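Local coordinates for insecticidal crystal protein Cry7Cal (Bacillus thuringiensis, PDB 5ZI1) that is an insecticidal toxin active against locusts, probably acting, like other three-domain delta endotoxins, by binding gut receptors and forming pores in the cell membrane, at residues Val143-Ala148 with Ile224-Leu229; His151-Lys156 with Pro234-Arg239; Thr250-Thr255 with Gly451-Ser456. One frame throughout, in Å; residues are numbered along the deposited sequence.

Interaction 1 of 3, residues Val143-Ala148 with Ile224-Leu229; sequences VYAQAA and IMVLDL
A145 and V226 meet where two helices of the N-terminal domain come closest within these segments, their CA atoms 5.7 Å apart. The packing is apolar, one alanine methyl held between a valine and a leucine. The methyl CB of A145 lies 3.7 Å from V226 CG1, with CG2 of the same valine only slightly farther, so the alanine sits against both branches of the fork. L229 reaches the same methyl from another direction: its CD1 is 3.7 Å from A145 CB and also lies against the backbone, 3.4 Å from A145 O. CG of L229 is anti to the carbonyl carbon (chi1 -75°) and CD1 then extends the chain toward the opposing helix.

In the three-domain Cry toxins the N-terminal domain is a helical bundle, and here helix 141-165 packs on the last part of helix 208-227 and the residues that follow, with C190 of helix 169-202 touching both A145 and V226.

The polar part is a single bond. Q146 bends at chi2 (-77°), which turns its amide toward the other helix, and NE2 gives a weak, bent hydrogen bond of 3.1 Å to M225 O, with an angle of 129° at the hydrogen. The side chains of Q146 and L229 cross at about a right angle, Q146 NE2 standing 3.7 Å from L229 CD1.

Interaction 2 of 3, residues His151-Lys156 with Pro234-Arg239; sequences HLFLLK and PIYDAR
The ring of Y236 takes the backbone and CB of F153 on one face: F153 CB stands 4.0 Å from the ring centroid and 13° off the normal, a CH-pi contact displaced toward the rim, and F153 N lies over the same ring. L152 comes at the tyrosine obliquely, its CB 3.5 Å from Y236 CD2. The two aromatic rings themselves are neither stacked nor edge-to-face, since their planes are inclined at 56° and their centroids are 5.9 Å apart. In F153 CG is anti to the backbone N (chi1 167°), and the end of the phenyl ring leads away toward I36 and L39 of helix 33-47, while CB lies over the tyrosine face and CD1 still touches Y236 CE1.

Y236 thus lies across one turn of helix 141-165, a long member of the N-terminal helical bundle, at the point where the chain leaves the short helix 232-235 and runs on toward the beta-rich part of the toxin. Its hydroxyl is hydrogen-bonded to N149, one turn earlier on the same long helix, while Q179 of helix 169-202 donates from NE2 to both L152 O and Y236 O, linking the two backbones.

K156 adds an aliphatic border. Its chain is extended beyond CG, CB passing 3.6 Å from Y236 O and CG 4.2 Å from A238 CB. The stretched chain brings the ammonium group to H30 O, to which it is hydrogen-bonded, and to a water 2.6 Å from K156 NZ. That water accepts from the lysine and lies 2.6 Å from I235 O, bridging the lysine to the carbonyl of the residue just before Y236.

Interaction 3 of 3, residues Thr250-Thr255 with Gly451-Ser456; sequences TRQIFT and GWTHVS
I253 and W452 form a hydrogen-bonded pair in an antiparallel three-stranded sheet, where 252-254 is an outer strand beside 448-454; both belong to the second domain, which in three-domain Cry toxins is a beta-prism of antiparallel sheets. The backbone bonds are I253 N to W452 O, 3.0 Å, and W452 N to I253 O, 2.8 Å. Beyond the pair, a water joins R251 O to H454 N.

Among the ring contacts, G451 CA lies over one face of F254, 3.7 Å from the centroid, in a CH-pi contact. With no side chain on G451, its CA rests directly against the phenyl, nearest to CD2 and CE2.

Charge enters at R251. Its CB points away from 451-456, but CG between the backbone N and the carbonyl carbon (chi1 82°) and a bend at chi2 bring the end back. H454 CB and CD2 lie over one face of the guanidinium, R251 NH2 3.7 Å from H454 CD2, with the two planes 64° apart. R251 NH2 also makes a salt bridge to D228 and a hydrogen bond to H430. H454 ND1 is hydrogen-bonded to S456 OG, 2.7 Å away.

At the far end, the indole of W452 donates in its own plane: NE1 reaches T255 OG1 at 3.1 Å, with an angle of 166° at the hydrogen.

All three contacts are largely buried. Interaction 3 lies nearest the centre of the chain (about 7 Å between centres), though R251 and Q252 are partly exposed; interaction 1 follows (12 Å), and interaction 2 is farthest out (20 Å), where A238 is partly exposed. Interactions 1 and 2 share helix 141-165, joining it to helix 208-227 and to the turn after helix 232-235. The first is alanine, valine and leucine packing with one weak amide bond; the second uses an aromatic ring and water. Interaction 3 is strand pairing in the next domain, built on backbone bonds with an indole-hydroxyl bond and an arginine-histidine contact beside them. It meets interaction 1 at D228 and through I224 on I253.

Interaction 1 of 3, residues Val143-Ala148 with Ile224-Leu229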
loop_
_atom_site.group_PDB
_atom_site.type_symbol
_atom_site.label_atom_id
_atom_site.label_comp_id
_atom_site.label_asym_id
_atom_site.label_seq_id
_atom_site.Cartn_x
_atom_site.Cartn_y
_atom_site.Cartn_z
ATOM N N VAL A 143 11.043 12.376 3.199
ATOM C CA VAL A 143 12.506 12.336 3.229
ATOM C C VAL A 143 12.984 11.317 4.253
ATOM O O VAL A 143 13.897 10.525 3.989
ATOM C CB VAL A 143 13.079 13.738 3.522
ATOM C CG1 VAL A 143 14.597 13.676 3.712
ATOM C CG2 VAL A 143 12.708 14.713 2.393
ATOM N N TYR A 144 12.365 11.314 5.432
ATOM C CA TYR A 144 12.780 10.399 6.489
ATOM C C TYR A 144 12.545 8.954 6.070
ATOM O O TYR A 144 13.465 8.126 6.105
ATOM C CB TYR A 144 12.015 10.730 7.764
ATOM C CG TYR A 144 12.359 9.867 8.943
ATOM C CD1 TYR A 144 11.717 8.660 9.152
ATOM C CD2 TYR A 144 13.310 10.275 9.875
ATOM C CE1 TYR A 144 12.020 7.862 10.239
ATOM C CE2 TYR A 144 13.618 9.491 10.962
ATOM C CZ TYR A 144 12.967 8.285 11.142
ATOM O OH TYR A 144 13.259 7.504 12.231
ATOM N N ALA A 145 11.322 8.646 5.634
ATOM C CA ALA A 145 10.987 7.295 5.199
ATOM C C ALA A 145 11.943 6.791 4.129
ATOM O O ALA A 145 12.468 5.675 4.233
ATOM C CB ALA A 145 9.550 7.250 4.701
ATOM N N GLN A 146 12.210 7.610 3.108
ATOM C CA GLN A 146 13.008 7.121 1.984
ATOM C C GLN A 146 14.468 6.915 2.380
ATOM O O GLN A 146 15.109 5.954 1.930
ATOM C CB GLN A 146 12.901 8.080 0.797
ATOM C CG GLN A 146 11.505 8.199 0.249
ATOM C CD GLN A 146 11.090 7.015 -0.620
ATOM O OE1 GLN A 146 11.928 6.293 -1.154
ATOM N NE2 GLN A 146 9.780 6.829 -0.778
ATOM N N ALA A 147 15.016 7.814 3.200
ATOM C CA ALA A 147 16.380 7.635 3.684
ATOM C C ALA A 147 16.444 6.484 4.673
ATOM O O ALA A 147 17.384 5.679 4.649
ATOM C CB ALA A 147 16.881 8.923 4.330
ATOM N N ALA A 148 15.448 6.397 5.555
ATOM C CA ALA A 148 15.341 5.250 6.439
ATOM C C ALA A 148 15.422 3.968 5.634
ATOM O O ALA A 148 16.162 3.033 5.976
ATOM C CB ALA A 148 14.026 5.322 7.217
ATOM N N ILE A 224 1.504 5.984 -0.561
ATOM C CA ILE A 224 2.451 5.717 -1.637
ATOM C C ILE A 224 3.858 6.160 -1.255
ATOM O O ILE A 224 4.836 5.480 -1.555
ATOM C CB ILE A 224 1.989 6.424 -2.925
ATOM C CG1 ILE A 224 0.679 5.830 -3.439
ATOM C CG2 ILE A 224 3.084 6.384 -3.989
ATOM C CD1 ILE A 224 0.149 6.540 -4.674
ATOM N N MET A 225 3.993 7.337 -0.662
ATOM C CA MET A 225 5.327 7.853 -0.370
ATOM C C MET A 225 5.954 7.180 0.847
ATOM O O MET A 225 7.163 6.921 0.848
ATOM C CB MET A 225 5.286 9.363 -0.168
ATOM C CG MET A 225 5.249 10.151 -1.486
ATOM S SD MET A 225 5.413 11.940 -1.231
ATOM C CE MET A 225 3.691 12.372 -0.980
ATOM N N VAL A 226 5.159 6.876 1.877
ATOM C CA VAL A 226 5.732 6.393 3.127
ATOM C C VAL A 226 5.275 4.986 3.503
ATOM O O VAL A 226 6.115 4.101 3.670
ATOM C CB VAL A 226 5.441 7.378 4.265
ATOM C CG1 VAL A 226 6.003 6.826 5.600
ATOM C CG2 VAL A 226 6.052 8.715 3.929
ATOM N N LEU A 227 3.961 4.761 3.648
ATOM C CA LEU A 227 3.506 3.510 4.258
ATOM C C LEU A 227 3.917 2.290 3.437
ATOM O O LEU A 227 4.276 1.243 4.003
ATOM C CB LEU A 227 1.993 3.505 4.448
ATOM C CG LEU A 227 1.365 4.645 5.220
ATOM C CD1 LEU A 227 -0.136 4.366 5.446
ATOM C CD2 LEU A 227 2.133 4.869 6.535
ATOM N N ASP A 228 3.866 2.404 2.104
ATOM C CA ASP A 228 4.209 1.278 1.245
ATOM C C ASP A 228 5.664 0.856 1.406
ATOM O O ASP A 228 6.024 -0.249 0.997
ATOM C CB ASP A 228 3.907 1.623 -0.225
ATOM C CG ASP A 228 2.404 1.677 -0.525
ATOM O OD1 ASP A 228 1.599 1.182 0.302
ATOM O OD2 ASP A 228 2.012 2.200 -1.602
ATOM N N LEU A 229 6.509 1.715 1.974
ATOM C CA LEU A 229 7.877 1.323 2.305
ATOM C C LEU A 229 7.931 0.370 3.494
ATOM O O LEU A 229 8.813 -0.487 3.542
ATOM C CB LEU A 229 8.723 2.549 2.636
ATOM C CG LEU A 229 9.202 3.481 1.527
ATOM C CD1 LEU A 229 9.997 4.616 2.191
ATOM C CD2 LEU A 229 10.044 2.743 0.488
#

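Interaction 2 of 3, residues His151-Lys156 with Pro234-Arg239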
loop_
_atom_site.group_PDB
_atom_site.type_symbol
_atom_site.label_atom_id
_atom_site.label_comp_id
_atom_site.label_asym_id
_atom_site.label_seq_id
_atom_site.Cartn_x
_atom_site.Cartn_y
_atom_site.Cartn_z
ATOM N N HIS A 151 18.914 3.137 4.519
ATOM C CA HIS A 151 19.771 2.723 5.628
ATOM C C HIS A 151 19.552 1.255 5.952
ATOM O O HIS A 151 20.506 0.477 6.043
ATOM C CB HIS A 151 19.485 3.599 6.856
ATOM C CG HIS A 151 20.449 3.400 7.990
ATOM N ND1 HIS A 151 20.180 3.822 9.275
ATOM C CD2 HIS A 151 21.682 2.838 8.030
ATOM C CE1 HIS A 151 21.204 3.525 10.056
ATOM N NE2 HIS A 151 22.131 2.935 9.322
ATOM N N LEU A 152 18.288 0.855 6.103
ATOM C CA LEU A 152 17.975 -0.538 6.406
ATOM C C LEU A 152 18.507 -1.469 5.328
ATOM O O LEU A 152 19.059 -2.545 5.629
ATOM C CB LEU A 152 16.462 -0.706 6.555
ATOM C CG LEU A 152 15.954 0.013 7.798
ATOM C CD1 LEU A 152 14.455 -0.097 7.912
ATOM C CD2 LEU A 152 16.644 -0.598 8.992
ATOM N N PHE A 153 18.357 -1.061 4.063
ATOM C CA PHE A 153 18.832 -1.865 2.951
ATOM C C PHE A 153 20.349 -1.929 2.922
ATOM O O PHE A 153 20.929 -2.991 2.652
ATOM C CB PHE A 153 18.303 -1.295 1.639
ATOM C CG PHE A 153 18.972 -1.866 0.437
ATOM C CD1 PHE A 153 18.825 -3.209 0.127
ATOM C CD2 PHE A 153 19.767 -1.076 -0.368
ATOM C CE1 PHE A 153 19.452 -3.751 -0.976
ATOM C CE2 PHE A 153 20.391 -1.616 -1.478
ATOM C CZ PHE A 153 20.235 -2.953 -1.778
ATOM N N LEU A 154 21.011 -0.797 3.169
ATOM C CA LEU A 154 22.464 -0.812 3.278
ATOM C C LEU A 154 22.930 -1.773 4.374
ATOM O O LEU A 154 23.943 -2.458 4.214
ATOM C CB LEU A 154 22.984 0.590 3.553
ATOM C CG LEU A 154 24.500 0.636 3.728
ATOM C CD1 LEU A 154 25.142 0.307 2.425
ATOM C CD2 LEU A 154 25.020 1.970 4.288
ATOM N N LEU A 155 22.207 -1.828 5.497
ATOM C CA LEU A 155 22.644 -2.667 6.602
ATOM C C LEU A 155 22.566 -4.137 6.220
ATOM O O LEU A 155 23.384 -4.940 6.684
ATOM C CB LEU A 155 21.811 -2.365 7.857
ATOM C CG LEU A 155 22.237 -1.096 8.613
ATOM C CD1 LEU A 155 21.149 -0.528 9.525
ATOM C CD2 LEU A 155 23.522 -1.416 9.397
ATOM N N LYS A 156 21.621 -4.491 5.340
ATOM C CA LYS A 156 21.549 -5.856 4.831
ATOM C C LYS A 156 22.870 -6.284 4.204
ATOM O O LYS A 156 23.263 -7.450 4.307
ATOM C CB LYS A 156 20.411 -5.976 3.811
ATOM C CG LYS A 156 20.288 -7.354 3.165
ATOM C CD LYS A 156 19.068 -7.442 2.241
ATOM C CE LYS A 156 19.072 -8.732 1.428
ATOM N NZ LYS A 156 17.739 -9.059 0.855
ATOM N N PRO A 234 11.100 -5.183 7.545
ATOM C CA PRO A 234 11.513 -6.489 8.087
ATOM C C PRO A 234 12.081 -7.440 7.038
ATOM O O PRO A 234 12.857 -8.328 7.398
ATOM C CB PRO A 234 10.216 -7.052 8.693
ATOM C CG PRO A 234 9.229 -5.922 8.676
ATOM C CD PRO A 234 9.633 -5.056 7.541
ATOM N N ILE A 235 11.721 -7.302 5.755
ATOM C CA ILE A 235 12.286 -8.203 4.754
ATOM C C ILE A 235 13.774 -7.935 4.519
ATOM O O ILE A 235 14.489 -8.819 4.034
ATOM C CB ILE A 235 11.446 -8.116 3.463
ATOM C CG1 ILE A 235 10.076 -8.728 3.735
ATOM C CG2 ILE A 235 12.104 -8.847 2.298
ATOM C CD1 ILE A 235 9.056 -8.298 2.803
ATOM N N TYR A 236 14.290 -6.762 4.912
ATOM C CA TYR A 236 15.727 -6.561 4.784
ATOM C C TYR A 236 16.512 -7.384 5.805
ATOM O O TYR A 236 17.751 -7.353 5.783
ATOM C CB TYR A 236 16.089 -5.085 4.940
ATOM C CG TYR A 236 15.535 -4.149 3.885
ATOM C CD1 TYR A 236 15.486 -4.511 2.547
ATOM C CD2 TYR A 236 15.058 -2.896 4.237
ATOM C CE1 TYR A 236 14.984 -3.648 1.600
ATOM C CE2 TYR A 236 14.544 -2.033 3.299
ATOM C CZ TYR A 236 14.508 -2.411 1.983
ATOM O OH TYR A 236 14.000 -1.549 1.045
ATOM N N ASP A 237 15.809 -8.084 6.697
ATOM C CA ASP A 237 16.398 -9.038 7.637
ATOM C C ASP A 237 16.819 -10.271 6.852
ATOM O O ASP A 237 16.005 -11.151 6.564
ATOM C CB ASP A 237 15.378 -9.371 8.723
ATOM C CG ASP A 237 15.889 -10.367 9.751
ATOM O OD1 ASP A 237 16.903 -11.053 9.496
ATOM O OD2 ASP A 237 15.232 -10.490 10.812
ATOM N N ALA A 238 18.102 -10.335 6.491
ATOM C CA ALA A 238 18.578 -11.395 5.610
ATOM C C ALA A 238 18.633 -12.763 6.280
ATOM O O ALA A 238 18.802 -13.765 5.577
ATOM C CB ALA A 238 19.963 -11.047 5.067
ATOM N N ARG A 239 18.509 -12.836 7.604
ATOM C CA ARG A 239 18.412 -14.141 8.249
ATOM C C ARG A 239 16.995 -14.686 8.194
ATOM O O ARG A 239 16.799 -15.887 7.983
ATOM C CB ARG A 239 18.876 -14.057 9.699
ATOM C CG ARG A 239 20.365 -14.016 9.836
ATOM C CD ARG A 239 20.797 -13.803 11.275
ATOM N NE ARG A 239 22.138 -13.249 11.249
ATOM C CZ ARG A 239 22.811 -12.818 12.307
ATOM N NH1 ARG A 239 22.277 -12.884 13.519
ATOM N NH2 ARG A 239 24.028 -12.317 12.134
HETATM O O HOH W 1 16.637 -9.946 2.984
#

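Interaction 3 of 3, residues Thr250-Thr255 with Gly451-Ser456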
loop_
_atom_site.group_PDB
_atom_site.type_symbol
_atom_site.label_atom_id
_atom_site.label_comp_id
_atom_site.label_asym_id
_atom_site.label_seq_id
_atom_site.Cartn_x
_atom_site.Cartn_y
_atom_site.Cartn_z
ATOM N N THR A 250 -1.996 -4.873 0.103
ATOM C CA THR A 250 -3.431 -5.079 -0.029
ATOM C C THR A 250 -4.260 -3.852 0.316
ATOM O O THR A 250 -5.489 -3.945 0.324
ATOM C CB THR A 250 -3.866 -6.228 0.874
ATOM O OG1 THR A 250 -3.553 -5.889 2.227
ATOM C CG2 THR A 250 -3.153 -7.513 0.491
ATOM N N ARG A 251 -3.632 -2.735 0.655
ATOM C CA ARG A 251 -4.383 -1.573 1.106
ATOM C C ARG A 251 -5.113 -0.916 -0.066
ATOM O O ARG A 251 -4.621 -0.897 -1.196
ATOM C CB ARG A 251 -3.454 -0.568 1.790
ATOM C CG ARG A 251 -2.676 0.375 0.883
ATOM C CD ARG A 251 -1.676 -0.352 0.022
ATOM N NE ARG A 251 -0.892 0.521 -0.860
ATOM C CZ ARG A 251 -1.316 1.030 -2.020
ATOM N NH1 ARG A 251 -2.551 0.798 -2.461
ATOM N NH2 ARG A 251 -0.497 1.792 -2.731
ATOM N N GLN A 252 -6.294 -0.376 0.211
ATOM C CA GLN A 252 -7.110 0.310 -0.783
ATOM C C GLN A 252 -7.048 1.814 -0.545
ATOM O O GLN A 252 -7.283 2.275 0.575
ATOM C CB GLN A 252 -8.560 -0.183 -0.704
ATOM C CG GLN A 252 -9.564 0.492 -1.667
ATOM C CD GLN A 252 -10.951 -0.137 -1.544
ATOM O OE1 GLN A 252 -11.388 -0.877 -2.424
ATOM N NE2 GLN A 252 -11.629 0.132 -0.433
ATOM N N ILE A 253 -6.758 2.583 -1.594
ATOM C CA ILE A 253 -6.758 4.034 -1.485
ATOM C C ILE A 253 -7.738 4.638 -2.483
ATOM O O ILE A 253 -8.109 4.021 -3.490
ATOM C CB ILE A 253 -5.361 4.623 -1.681
ATOM C CG1 ILE A 253 -4.774 4.178 -3.003
ATOM C CG2 ILE A 253 -4.455 4.252 -0.482
ATOM C CD1 ILE A 253 -3.285 4.498 -3.091
ATOM N N PHE A 254 -8.158 5.873 -2.187
ATOM C CA PHE A 254 -9.208 6.554 -2.946
ATOM C C PHE A 254 -8.691 7.833 -3.572
ATOM O O PHE A 254 -8.035 8.635 -2.900
ATOM C CB PHE A 254 -10.418 6.861 -2.067
ATOM C CG PHE A 254 -11.239 5.635 -1.756
ATOM C CD1 PHE A 254 -10.805 4.717 -0.780
ATOM C CD2 PHE A 254 -12.406 5.363 -2.473
ATOM C CE1 PHE A 254 -11.546 3.584 -0.483
ATOM C CE2 PHE A 254 -13.150 4.226 -2.196
ATOM C CZ PHE A 254 -12.713 3.322 -1.206
ATOM N N THR A 255 -8.986 8.002 -4.866
ATOM C CA THR A 255 -8.714 9.234 -5.593
ATOM C C THR A 255 -9.720 10.305 -5.169
ATOM O O THR A 255 -10.719 10.020 -4.497
ATOM C CB THR A 255 -8.772 8.996 -7.111
ATOM O OG1 THR A 255 -9.915 8.194 -7.451
ATOM C CG2 THR A 255 -7.503 8.300 -7.627
ATOM N N GLY A 451 -12.053 3.846 -5.702
ATOM C CA GLY A 451 -11.092 3.136 -4.860
ATOM C C GLY A 451 -10.239 2.208 -5.708
ATOM O O GLY A 451 -10.741 1.568 -6.648
ATOM N N TRP A 452 -8.950 2.153 -5.370
ATOM C CA TRP A 452 -7.919 1.445 -6.119
ATOM C C TRP A 452 -7.143 0.500 -5.206
ATOM O O TRP A 452 -6.885 0.824 -4.037
ATOM C CB TRP A 452 -6.943 2.452 -6.745
ATOM C CG TRP A 452 -7.626 3.519 -7.543
ATOM C CD1 TRP A 452 -8.212 4.642 -7.069
ATOM C CD2 TRP A 452 -7.809 3.535 -8.965
ATOM N NE1 TRP A 452 -8.753 5.370 -8.107
ATOM C CE2 TRP A 452 -8.515 4.709 -9.282
ATOM C CE3 TRP A 452 -7.435 2.672 -9.998
ATOM C CZ2 TRP A 452 -8.856 5.049 -10.597
ATOM C CZ3 TRP A 452 -7.778 3.008 -11.311
ATOM C CH2 TRP A 452 -8.479 4.188 -11.593
ATOM N N THR A 453 -6.744 -0.653 -5.751
ATOM C CA THR A 453 -5.812 -1.560 -5.090
ATOM C C THR A 453 -4.529 -1.684 -5.911
ATOM O O THR A 453 -4.511 -1.424 -7.116
ATOM C CB THR A 453 -6.418 -2.943 -4.874
ATOM O OG1 THR A 453 -6.772 -3.526 -6.150
ATOM C CG2 THR A 453 -7.630 -2.856 -3.944
ATOM N N HIS A 454 -3.458 -2.085 -5.231
ATOM C CA HIS A 454 -2.110 -2.124 -5.789
ATOM C C HIS A 454 -1.907 -3.367 -6.645
ATOM O O HIS A 454 -2.378 -4.456 -6.301
ATOM C CB HIS A 454 -1.097 -2.111 -4.641
ATOM C CG HIS A 454 0.297 -1.759 -5.048
ATOM N ND1 HIS A 454 1.282 -2.707 -5.222
ATOM C CD2 HIS A 454 0.881 -0.561 -5.280
ATOM C CE1 HIS A 454 2.410 -2.111 -5.566
ATOM N NE2 HIS A 454 2.196 -0.806 -5.601
ATOM N N VAL A 455 -1.194 -3.214 -7.766
ATOM C CA VAL A 455 -1.083 -4.317 -8.721
ATOM C C VAL A 455 -0.137 -5.422 -8.248
ATOM O O VAL A 455 -0.116 -6.510 -8.846
ATOM C CB VAL A 455 -0.724 -3.727 -10.107
ATOM C CG1 VAL A 455 -0.423 -4.800 -11.152
ATOM C CG2 VAL A 455 -1.882 -2.878 -10.605
ATOM N N SER A 456 0.603 -5.210 -7.149
ATOM C CA SER A 456 1.399 -6.302 -6.600
ATOM C C SER A 456 0.524 -7.429 -6.074
ATOM O O SER A 456 0.988 -8.573 -5.976
ATOM C CB SER A 456 2.307 -5.797 -5.477
ATOM O OG SER A 456 1.542 -5.227 -4.433
HETATM O O HOH W 2 -3.943 -3.144 -2.645
#